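Local coordinates for monomethylamine methyltransferase MtmB1 (Methanosarcina barkeri, PDB 1TV4), which catalyses transfer of the methyl group of monomethylamine to the corrinoid cofactor of its partner protein MtmC, a step of methanogenesis from methylamine, at residues A[123-128]-A[361-366]; A[303-308]-A[335-340]; A[330-335]-A[350-355]. All blocks are in the same frame, centred on the assembly; numbering follows the deposited sequence.

Contact 1 of 3, residues A[123-128]-A[361-366]; sequences KPIVQG and REILSG. With BG3 (3-methyl-5-sulfo-pyrrolidine-2-carboxylic acid), chain L; SO4 (sulfate ion), chain K.
I125-G128 and I363-G366 run side by side as parallel strands, their axes 4.8 Å apart and 15° from alignment, with I125 opposite I363 and Q127 opposite S365. Four backbone bonds tie them: I125 N to E362 O, L364 N to I125 O, Q127 N to L364 O at 2.7 Å, and G366 N to Q127 O. I125 and Q127 thus bond through both N and O to the residues flanking their partners, the usual parallel pattern. CA-H...O contacts supplement it, among them G128 CA to G366 O at 3.1 Å.

I125, Q127, I363 and S365 direct their side chains to one face of the sheet, V126 and L364 to the other. On the first face I363 spreads its two branches: CG1 meets I125 CB at 3.9 Å, while CG2 lies against Q127 CB. L364, on the second face, reaches back with CD1 to CG of P124, 3.8 Å away, just before the strand begins. The pairing joins the first and last strands of the TIM barrel's parallel sheet, as expected where the cylinder closes: 125-128 also pairs with 155-161, and 363-366 with 330-333.

Q127 extends along the first face with CG anti to the backbone N (chi1 -178°), which brings OE1 within 3.0 Å of S365 OG; its NE2 is bonded to T155. S365 OG also lies 2.8 Å from atom O1 of BG3, on its carbon C1, so its single proton has two candidate acceptors, and Q127 is a second-shell neighbour of the ligand. Replacing Q127 with a leucine would probably leave S365 OG without its amide neighbour and T155 OG1 without its NE2 partner, making the orientation of the serine hydroxyl less defined beside BG3.

Contact 2 of 3, residues A[303-308]-A[335-340]; sequences WGSTNT and YPCAGP. With BG3 (3-methyl-5-sulfo-pyrrolidine-2-carboxylic acid), chain L; SO4 (sulfate ion), chain B.
Y335 and the S305-T306 pair are joined by three hydrogen bonds, two of them ending on Y335 O. S305 OG donates to that carbonyl over 2.7 Å, tilted 19° from its plane, and T306 N reaches the same oxygen over a longer 3.2 Å. In return Y335 N donates to T306 OG1 at 2.8 Å, so both backbone polar atoms of Y335 are held by the loop. T306 OG1 sits between its own backbone N and carbonyl carbon (chi1 54°), a position from which it meets both Y335 N and the side-chain oxygen of Q352. S305 OG has a further role: it accepts from N307 N at 3.2 Å, nearly straight at 171°, forming an ST turn.

These segments are loops that follow neighbouring parallel strands, 293-300 and 330-333, and lead into helices 309-325 and 343-358; T308 is the N-cap residue of the former. In a TIM barrel such beta-to-alpha loops surround the active-site mouth, and here Y335 OH donates to sulfonate oxygen O4 of BG3 at 2.6 Å, with O4 near the ring plane.

Nonpolar contacts fill in around the bonds. T306 CG2 lies 3.9 Å from Y335 CB, and S305 CB meets C337 SG at 3.6 Å. A polar atom against a carbon completes the contact, N307 OD1 lying 3.2 Å from P336 CA; N307 ND2 is bonded to E348.

Contact 3 of 3, residues A[330-335]-A[350-355]; sequences SGNQYY and SAQSIT. With BG3 (3-methyl-5-sulfo-pyrrolidine-2-carboxylic acid), chain L.
The side-chain amide of Q352 lies flat on the ring of Y334, the two planes only 9° apart. Q352 NE2 stands 3.4 Å above the ring plane of Y334, displaced toward the rim. The aliphatic stem continues the overlap, Q352 CG making a CH-pi contact over the ring face, 4.0 Å from the centroid. With CG anti to the backbone N and the chain extended, Q352 reaches from helix 343-358 across this face to the end of strand 330-333.

There Q352 NE2 donates to Q333 O at 2.8 Å, almost perfectly straight with an N-H...O angle of 178°. The acceptor lies in the amide plane, whereas the donor comes from above the carbonyl plane, 68° out of it. At its far end the Y334 ring meets the helix edge-on, S353 CA lying in the ring plane 3.2 Å from Y334 OH.

N332 points toward the helix, its amide turned well away from that of Q352. The two nitrogens, N332 ND2 and Q352 NE2, are 3.2 Å apart; both are donors, and each is bonded to a different carboxylate oxygen of D356, one helical turn beyond Q352. The contact lies within the beta-alpha-beta unit of strand 330-333, helix 343-358 and strand 363-366, holding the helix against the C-terminal end of its preceding strand.

Both polar atoms of the buried Q352 amide have partners: NE2 in Q333 O and D356, OE1 in T306 OG1. Bonded on both ends and stacked on Y334, the amide is probably fixed in rotation, and the negative charge of D356 would probably favour the two N-H groups gathered beside it.

How the contacts relate
Along the chain, contacts 2 and 3 fall inside the long loop closed by contact 1, and their own segments alternate. Contacts 1 and 3 have centres about 8 Å apart and share the barrel sheet through neighbouring strands 363-366 and 330-333; E362 OE1 meets S330 N at 2.8 Å, and helix 343-358 leads into the last strand. Contact 2 lies about 11 Å from contact 3 between centres; the two touch and share Y335. Contacts 1 and 2 do not touch, with centres about 17 Å apart, yet both reach BG3. Barrel closure, strand-helix packing and loop thus converge on one ligand pocket.

Contact 1 of 3, residues A[123-128]-A[361-366]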
loop_
_atom_site.group_PDB
_atom_site.type_symbol
_atom_site.label_atom_id
_atom_site.label_comp_id
_atom_site.label_asym_id
_atom_site.label_seq_id
_atom_site.Cartn_x
_atom_site.Cartn_y
_atom_site.Cartn_z
ATOM N N LYS A 123 -29.932 10.185 -12.194
ATOM C CA LYS A 123 -30.155 10.653 -10.832
ATOM C C LYS A 123 -28.854 11.215 -10.265
ATOM O O LYS A 123 -27.773 10.681 -10.518
ATOM C CB LYS A 123 -30.635 9.489 -9.965
ATOM C CG LYS A 123 -30.912 9.826 -8.514
ATOM C CD LYS A 123 -31.176 8.540 -7.735
ATOM C CE LYS A 123 -31.589 8.814 -6.297
ATOM N NZ LYS A 123 -31.802 7.538 -5.550
ATOM N N PRO A 124 -28.936 12.316 -9.503
ATOM C CA PRO A 124 -27.709 12.880 -8.935
ATOM C C PRO A 124 -27.170 12.019 -7.794
ATOM O O PRO A 124 -27.863 11.136 -7.283
ATOM C CB PRO A 124 -28.155 14.263 -8.461
ATOM C CG PRO A 124 -29.589 14.040 -8.091
ATOM C CD PRO A 124 -30.087 13.198 -9.248
ATOM N N ILE A 125 -25.924 12.271 -7.412
ATOM C CA ILE A 125 -25.299 11.544 -6.318
ATOM C C ILE A 125 -25.908 12.080 -5.029
ATOM O O ILE A 125 -26.038 13.295 -4.855
ATOM C CB ILE A 125 -23.768 11.782 -6.296
ATOM C CG1 ILE A 125 -23.126 11.169 -7.543
ATOM C CG2 ILE A 125 -23.160 11.196 -5.030
ATOM C CD1 ILE A 125 -23.318 9.665 -7.666
ATOM N N VAL A 126 -26.285 11.173 -4.135
ATOM C CA VAL A 126 -26.886 11.546 -2.859
ATOM C C VAL A 126 -25.839 11.519 -1.749
ATOM O O VAL A 126 -25.363 10.452 -1.350
ATOM C CB VAL A 126 -28.038 10.581 -2.483
ATOM C CG1 VAL A 126 -28.627 10.967 -1.129
ATOM C CG2 VAL A 126 -29.113 10.614 -3.560
ATOM N N GLN A 127 -25.471 12.702 -1.269
ATOM C CA GLN A 127 -24.491 12.831 -0.197
ATOM C C GLN A 127 -25.274 13.134 1.073
ATOM O O GLN A 127 -25.659 14.276 1.318
ATOM C CB GLN A 127 -23.512 13.965 -0.515
ATOM C CG GLN A 127 -22.415 14.168 0.519
ATOM C CD GLN A 127 -21.238 14.941 -0.043
ATOM O OE1 GLN A 127 -21.184 16.174 0.027
ATOM N NE2 GLN A 127 -20.296 14.219 -0.626
ATOM N N GLY A 128 -25.516 12.100 1.871
ATOM C CA GLY A 128 -26.287 12.277 3.086
ATOM C C GLY A 128 -25.483 12.275 4.364
ATOM O O GLY A 128 -24.487 11.564 4.493
ATOM N N ARG A 361 -27.955 19.612 -10.851
ATOM C CA ARG A 361 -26.872 19.389 -9.885
ATOM C C ARG A 361 -26.323 17.966 -9.998
ATOM O O ARG A 361 -27.057 17.039 -10.334
ATOM C CB ARG A 361 -27.367 19.609 -8.453
ATOM C CG ARG A 361 -27.793 21.030 -8.130
ATOM C CD ARG A 361 -26.610 21.991 -8.068
ATOM N NE ARG A 361 -27.068 23.352 -7.789
ATOM C CZ ARG A 361 -26.289 24.427 -7.793
ATOM N NH1 ARG A 361 -24.993 24.317 -8.061
ATOM N NH2 ARG A 361 -26.811 25.620 -7.544
ATOM N N GLU A 362 -25.037 17.793 -9.711
ATOM C CA GLU A 362 -24.424 16.466 -9.768
ATOM C C GLU A 362 -24.504 15.781 -8.410
ATOM O O GLU A 362 -24.557 14.552 -8.326
ATOM C CB GLU A 362 -22.949 16.555 -10.169
ATOM C CG GLU A 362 -22.673 16.770 -11.653
ATOM C CD GLU A 362 -23.135 18.121 -12.154
ATOM O OE1 GLU A 362 -22.900 19.137 -11.461
ATOM O OE2 GLU A 362 -23.720 18.165 -13.256
ATOM N N ILE A 363 -24.509 16.587 -7.350
ATOM C CA ILE A 363 -24.534 16.072 -5.987
ATOM C C ILE A 363 -25.497 16.835 -5.082
ATOM O O ILE A 363 -25.575 18.060 -5.143
ATOM C CB ILE A 363 -23.124 16.173 -5.353
ATOM C CG1 ILE A 363 -22.117 15.363 -6.177
ATOM C CG2 ILE A 363 -23.162 15.692 -3.911
ATOM C CD1 ILE A 363 -20.672 15.619 -5.788
ATOM N N LEU A 364 -26.232 16.098 -4.254
ATOM C CA LEU A 364 -27.157 16.695 -3.293
ATOM C C LEU A 364 -26.532 16.431 -1.923
ATOM O O LEU A 364 -26.336 15.278 -1.547
ATOM C CB LEU A 364 -28.527 16.018 -3.374
ATOM C CG LEU A 364 -29.153 15.933 -4.766
ATOM C CD1 LEU A 364 -30.568 15.379 -4.650
ATOM C CD2 LEU A 364 -29.169 17.312 -5.408
ATOM N N SER A 365 -26.213 17.487 -1.180
ATOM C CA SER A 365 -25.584 17.330 0.132
ATOM C C SER A 365 -26.514 17.791 1.257
ATOM O O SER A 365 -26.674 18.992 1.488
ATOM C CB SER A 365 -24.274 18.127 0.170
ATOM O OG SER A 365 -23.456 17.746 1.264
ATOM N N GLY A 366 -27.117 16.832 1.955
ATOM C CA GLY A 366 -28.032 17.163 3.039
ATOM C C GLY A 366 -28.179 16.028 4.035
ATOM O O GLY A 366 -27.585 14.968 3.843
HETATM C C1 BG3 L . -21.400 20.517 3.144
HETATM C C2 BG3 L . -21.447 21.597 4.277
HETATM C C3 BG3 L . -20.670 21.344 5.535
HETATM C C4 BG3 L . -20.980 22.616 6.272
HETATM C C5 BG3 L . -20.639 23.551 5.067
HETATM C C6 BG3 L . -21.185 20.199 6.318
HETATM O O1 BG3 L . -22.415 19.971 2.705
HETATM N N1 BG3 L . -20.974 22.883 3.745
HETATM S S1 BG3 L . -21.504 25.118 5.219
HETATM O O2 BG3 L . -21.134 25.720 6.514
HETATM O O3 BG3 L . -21.134 25.959 4.069
HETATM O O4 BG3 L . -22.952 24.847 5.227
HETATM S S SO4 K . -29.036 6.519 -12.932
HETATM O O1 SO4 K . -28.253 5.634 -13.814
HETATM O O2 SO4 K . -28.323 7.797 -12.766
HETATM O O3 SO4 K . -30.361 6.764 -13.528
HETATM O O4 SO4 K . -29.201 5.878 -11.616
#

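Contact 2 of 3, residues A[303-308]-A[335-340]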
loop_
_atom_site.group_PDB
_atom_site.type_symbol
_atom_site.label_atom_id
_atom_site.label_comp_id
_atom_site.label_asym_id
_atom_site.label_seq_id
_atom_site.Cartn_x
_atom_site.Cartn_y
_atom_site.Cartn_z
ATOM N N TRP A 303 -34.692 33.926 7.115
ATOM C CA TRP A 303 -35.023 32.573 7.542
ATOM C C TRP A 303 -33.843 31.625 7.727
ATOM O O TRP A 303 -33.954 30.631 8.449
ATOM C CB TRP A 303 -36.027 31.975 6.559
ATOM C CG TRP A 303 -37.232 32.846 6.374
ATOM C CD1 TRP A 303 -37.715 33.341 5.198
ATOM C CD2 TRP A 303 -38.106 33.331 7.403
ATOM N NE1 TRP A 303 -38.835 34.104 5.428
ATOM C CE2 TRP A 303 -39.097 34.115 6.772
ATOM C CE3 TRP A 303 -38.145 33.180 8.795
ATOM C CZ2 TRP A 303 -40.122 34.745 7.489
ATOM C CZ3 TRP A 303 -39.167 33.809 9.507
ATOM C CH2 TRP A 303 -40.139 34.582 8.850
ATOM N N GLY A 304 -32.722 31.926 7.079
ATOM C CA GLY A 304 -31.546 31.079 7.205
ATOM C C GLY A 304 -31.721 29.705 6.581
ATOM O O GLY A 304 -31.023 28.754 6.944
ATOM N N SER A 305 -32.655 29.598 5.641
ATOM C CA SER A 305 -32.923 28.335 4.964
ATOM C C SER A 305 -32.541 28.407 3.490
ATOM O O SER A 305 -32.527 29.484 2.887
ATOM C CB SER A 305 -34.405 27.974 5.097
ATOM O OG SER A 305 -34.728 26.819 4.344
ATOM N N THR A 306 -32.229 27.252 2.914
ATOM C CA THR A 306 -31.845 27.170 1.510
ATOM C C THR A 306 -33.035 26.786 0.636
ATOM O O THR A 306 -32.911 26.723 -0.586
ATOM C CB THR A 306 -30.762 26.097 1.297
ATOM O OG1 THR A 306 -31.228 24.858 1.844
ATOM C CG2 THR A 306 -29.458 26.492 1.969
ATOM N N ASN A 307 -34.187 26.529 1.252
ATOM C CA ASN A 307 -35.346 26.120 0.472
ATOM C C ASN A 307 -36.527 27.083 0.427
ATOM O O ASN A 307 -37.674 26.652 0.302
ATOM C CB ASN A 307 -35.827 24.729 0.920
ATOM C CG ASN A 307 -36.083 24.643 2.408
ATOM O OD1 ASN A 307 -35.315 24.024 3.151
ATOM N ND2 ASN A 307 -37.168 25.266 2.857
ATOM N N THR A 308 -36.255 28.383 0.523
ATOM C CA THR A 308 -37.335 29.360 0.435
ATOM C C THR A 308 -37.559 29.563 -1.058
ATOM O O THR A 308 -36.726 29.166 -1.877
ATOM C CB THR A 308 -36.966 30.720 1.078
ATOM O OG1 THR A 308 -35.917 31.345 0.328
ATOM C CG2 THR A 308 -36.516 30.525 2.518
ATOM N N TYR A 335 -30.607 23.156 4.002
ATOM C CA TYR A 335 -30.873 23.754 5.305
ATOM C C TYR A 335 -32.352 24.075 5.516
ATOM O O TYR A 335 -32.785 25.207 5.295
ATOM C CB TYR A 335 -30.080 25.047 5.487
ATOM C CG TYR A 335 -28.649 24.857 5.916
ATOM C CD1 TYR A 335 -27.648 24.579 4.984
ATOM C CD2 TYR A 335 -28.289 24.990 7.255
ATOM C CE1 TYR A 335 -26.321 24.448 5.381
ATOM C CE2 TYR A 335 -26.972 24.860 7.661
ATOM C CZ TYR A 335 -25.991 24.593 6.720
ATOM O OH TYR A 335 -24.681 24.507 7.125
ATOM N N PRO A 336 -33.148 23.081 5.929
ATOM C CA PRO A 336 -34.579 23.311 6.164
ATOM C C PRO A 336 -34.768 24.041 7.495
ATOM O O PRO A 336 -33.897 23.986 8.364
ATOM C CB PRO A 336 -35.160 21.897 6.233
ATOM C CG PRO A 336 -34.145 21.048 5.508
ATOM C CD PRO A 336 -32.842 21.643 5.961
ATOM N N CYS A 337 -35.903 24.716 7.655
ATOM C CA CYS A 337 -36.195 25.414 8.906
ATOM C C CYS A 337 -36.646 24.413 9.958
ATOM O O CYS A 337 -36.208 24.463 11.108
ATOM C CB CYS A 337 -37.314 26.439 8.710
ATOM S SG CYS A 337 -36.889 27.841 7.683
ATOM N N ALA A 338 -37.531 23.507 9.554
ATOM C CA ALA A 338 -38.077 22.496 10.453
ATOM C C ALA A 338 -37.068 21.420 10.845
ATOM O O ALA A 338 -36.107 21.154 10.120
ATOM C CB ALA A 338 -39.302 21.851 9.822
ATOM N N GLY A 339 -37.309 20.803 11.998
ATOM C CA GLY A 339 -36.430 19.762 12.493
ATOM C C GLY A 339 -36.893 18.378 12.083
ATOM O O GLY A 339 -37.967 18.226 11.497
ATOM N N PRO A 340 -36.105 17.337 12.391
ATOM C CA PRO A 340 -36.427 15.947 12.050
ATOM C C PRO A 340 -37.759 15.452 12.601
ATOM O O PRO A 340 -38.275 15.986 13.583
ATOM C CB PRO A 340 -35.258 15.162 12.647
ATOM C CG PRO A 340 -34.146 16.144 12.637
ATOM C CD PRO A 340 -34.815 17.407 13.095
HETATM C C1 BG3 L . -21.400 20.517 3.144
HETATM C C2 BG3 L . -21.447 21.597 4.277
HETATM C C3 BG3 L . -20.670 21.344 5.535
HETATM C C4 BG3 L . -20.980 22.616 6.272
HETATM C C5 BG3 L . -20.639 23.551 5.067
HETATM C C6 BG3 L . -21.185 20.199 6.318
HETATM O O1 BG3 L . -22.415 19.971 2.705
HETATM N N1 BG3 L . -20.974 22.883 3.745
HETATM S S1 BG3 L . -21.504 25.118 5.219
HETATM O O2 BG3 L . -21.134 25.720 6.514
HETATM O O3 BG3 L . -21.134 25.959 4.069
HETATM O O4 BG3 L . -22.952 24.847 5.227
HETATM S S SO4 B . -41.336 36.215 3.561
HETATM O O1 SO4 B . -42.701 36.534 4.014
HETATM O O2 SO4 B . -41.323 34.883 2.936
HETATM O O3 SO4 B . -40.894 37.221 2.581
HETATM O O4 SO4 B . -40.426 36.227 4.719
#

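Contact 3 of 3, residues A[330-335]-A[350-355]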
loop_
_atom_site.group_PDB
_atom_site.type_symbol
_atom_site.label_atom_id
_atom_site.label_comp_id
_atom_site.label_asym_id
_atom_site.label_seq_id
_atom_site.Cartn_x
_atom_site.Cartn_y
_atom_site.Cartn_z
ATOM N N SER A 330 -21.115 20.430 -9.786
ATOM C CA SER A 330 -21.560 21.083 -8.559
ATOM C C SER A 330 -22.636 20.348 -7.780
ATOM O O SER A 330 -23.193 19.343 -8.229
ATOM C CB SER A 330 -22.088 22.482 -8.878
ATOM O OG SER A 330 -23.359 22.396 -9.504
ATOM N N GLY A 331 -22.921 20.883 -6.600
ATOM C CA GLY A 331 -23.946 20.327 -5.744
ATOM C C GLY A 331 -24.575 21.477 -4.985
ATOM O O GLY A 331 -24.178 22.634 -5.159
ATOM N N ASN A 332 -25.564 21.170 -4.157
ATOM C CA ASN A 332 -26.228 22.186 -3.350
ATOM C C ASN A 332 -26.421 21.576 -1.962
ATOM O O ASN A 332 -26.623 20.364 -1.836
ATOM C CB ASN A 332 -27.575 22.570 -3.978
ATOM C CG ASN A 332 -28.107 23.898 -3.455
ATOM O OD1 ASN A 332 -27.432 24.594 -2.696
ATOM N ND2 ASN A 332 -29.320 24.255 -3.870
ATOM N N GLN A 333 -26.346 22.410 -0.927
ATOM C CA GLN A 333 -26.495 21.946 0.450
ATOM C C GLN A 333 -27.879 22.278 1.005
ATOM O O GLN A 333 -28.458 23.311 0.675
ATOM C CB GLN A 333 -25.391 22.543 1.331
ATOM C CG GLN A 333 -25.418 24.052 1.474
ATOM C CD GLN A 333 -24.154 24.592 2.119
ATOM O OE1 GLN A 333 -24.079 25.766 2.483
ATOM N NE2 GLN A 333 -23.148 23.738 2.257
ATOM N N TYR A 334 -28.390 21.397 1.860
ATOM C CA TYR A 334 -29.732 21.527 2.432
ATOM C C TYR A 334 -29.894 22.038 3.862
ATOM O O TYR A 334 -29.416 21.415 4.811
ATOM C CB TYR A 334 -30.438 20.167 2.318
ATOM C CG TYR A 334 -30.654 19.708 0.893
ATOM C CD1 TYR A 334 -29.592 19.635 -0.011
ATOM C CD2 TYR A 334 -31.935 19.400 0.432
ATOM C CE1 TYR A 334 -29.804 19.280 -1.346
ATOM C CE2 TYR A 334 -32.157 19.043 -0.896
ATOM C CZ TYR A 334 -31.093 18.989 -1.781
ATOM O OH TYR A 334 -31.329 18.690 -3.104
ATOM N N TYR A 335 -30.607 23.156 4.002
ATOM C CA TYR A 335 -30.873 23.754 5.305
ATOM C C TYR A 335 -32.352 24.075 5.516
ATOM O O TYR A 335 -32.785 25.207 5.295
ATOM C CB TYR A 335 -30.080 25.047 5.487
ATOM C CG TYR A 335 -28.649 24.857 5.916
ATOM C CD1 TYR A 335 -27.648 24.579 4.984
ATOM C CD2 TYR A 335 -28.289 24.990 7.255
ATOM C CE1 TYR A 335 -26.321 24.448 5.381
ATOM C CE2 TYR A 335 -26.972 24.860 7.661
ATOM C CZ TYR A 335 -25.991 24.593 6.720
ATOM O OH TYR A 335 -24.681 24.507 7.125
ATOM N N SER A 350 -37.589 18.196 0.208
ATOM C CA SER A 350 -38.128 17.673 -1.043
ATOM C C SER A 350 -38.168 18.757 -2.113
ATOM O O SER A 350 -37.829 18.514 -3.271
ATOM C CB SER A 350 -39.536 17.112 -0.822
ATOM O OG SER A 350 -39.493 15.929 -0.042
ATOM N N ALA A 351 -38.586 19.958 -1.721
ATOM C CA ALA A 351 -38.659 21.071 -2.660
ATOM C C ALA A 351 -37.275 21.359 -3.235
ATOM O O ALA A 351 -37.133 21.609 -4.431
ATOM C CB ALA A 351 -39.207 22.316 -1.963
ATOM N N GLN A 352 -36.252 21.322 -2.387
ATOM C CA GLN A 352 -34.901 21.589 -2.865
ATOM C C GLN A 352 -34.375 20.439 -3.723
ATOM O O GLN A 352 -33.663 20.667 -4.698
ATOM C CB GLN A 352 -33.941 21.837 -1.700
ATOM C CG GLN A 352 -32.631 22.461 -2.164
ATOM C CD GLN A 352 -31.690 22.803 -1.030
ATOM O OE1 GLN A 352 -32.121 23.158 0.071
ATOM N NE2 GLN A 352 -30.392 22.721 -1.298
ATOM N N SER A 353 -34.717 19.207 -3.358
ATOM C CA SER A 353 -34.270 18.055 -4.135
ATOM C C SER A 353 -34.843 18.140 -5.549
ATOM O O SER A 353 -34.154 17.852 -6.530
ATOM C CB SER A 353 -34.714 16.752 -3.465
ATOM O OG SER A 353 -34.345 15.630 -4.253
ATOM N N ILE A 354 -36.108 18.542 -5.655
ATOM C CA ILE A 354 -36.740 18.677 -6.961
ATOM C C ILE A 354 -35.992 19.744 -7.754
ATOM O O ILE A 354 -35.614 19.530 -8.906
ATOM C CB ILE A 354 -38.228 19.097 -6.824
ATOM C CG1 ILE A 354 -39.022 17.983 -6.142
ATOM C CG2 ILE A 354 -38.813 19.408 -8.198
ATOM C CD1 ILE A 354 -40.457 18.375 -5.782
ATOM N N THR A 355 -35.767 20.890 -7.119
ATOM C CA THR A 355 -35.073 22.006 -7.752
ATOM C C THR A 355 -33.663 21.626 -8.202
ATOM O O THR A 355 -33.287 21.848 -9.355
ATOM C CB THR A 355 -34.975 23.201 -6.784
ATOM O OG1 THR A 355 -36.294 23.595 -6.381
ATOM C CG2 THR A 355 -34.280 24.383 -7.452
HETATM C C1 BG3 L . -21.400 20.517 3.144
HETATM C C2 BG3 L . -21.447 21.597 4.277
HETATM C C3 BG3 L . -20.670 21.344 5.535
HETATM C C4 BG3 L . -20.980 22.616 6.272
HETATM C C5 BG3 L . -20.639 23.551 5.067
HETATM C C6 BG3 L . -21.185 20.199 6.318
HETATM O O1 BG3 L . -22.415 19.971 2.705
HETATM N N1 BG3 L . -20.974 22.883 3.745
HETATM S S1 BG3 L . -21.504 25.118 5.219
HETATM O O2 BG3 L . -21.134 25.720 6.514
HETATM O O3 BG3 L . -21.134 25.959 4.069
HETATM O O4 BG3 L . -22.952 24.847 5.227
#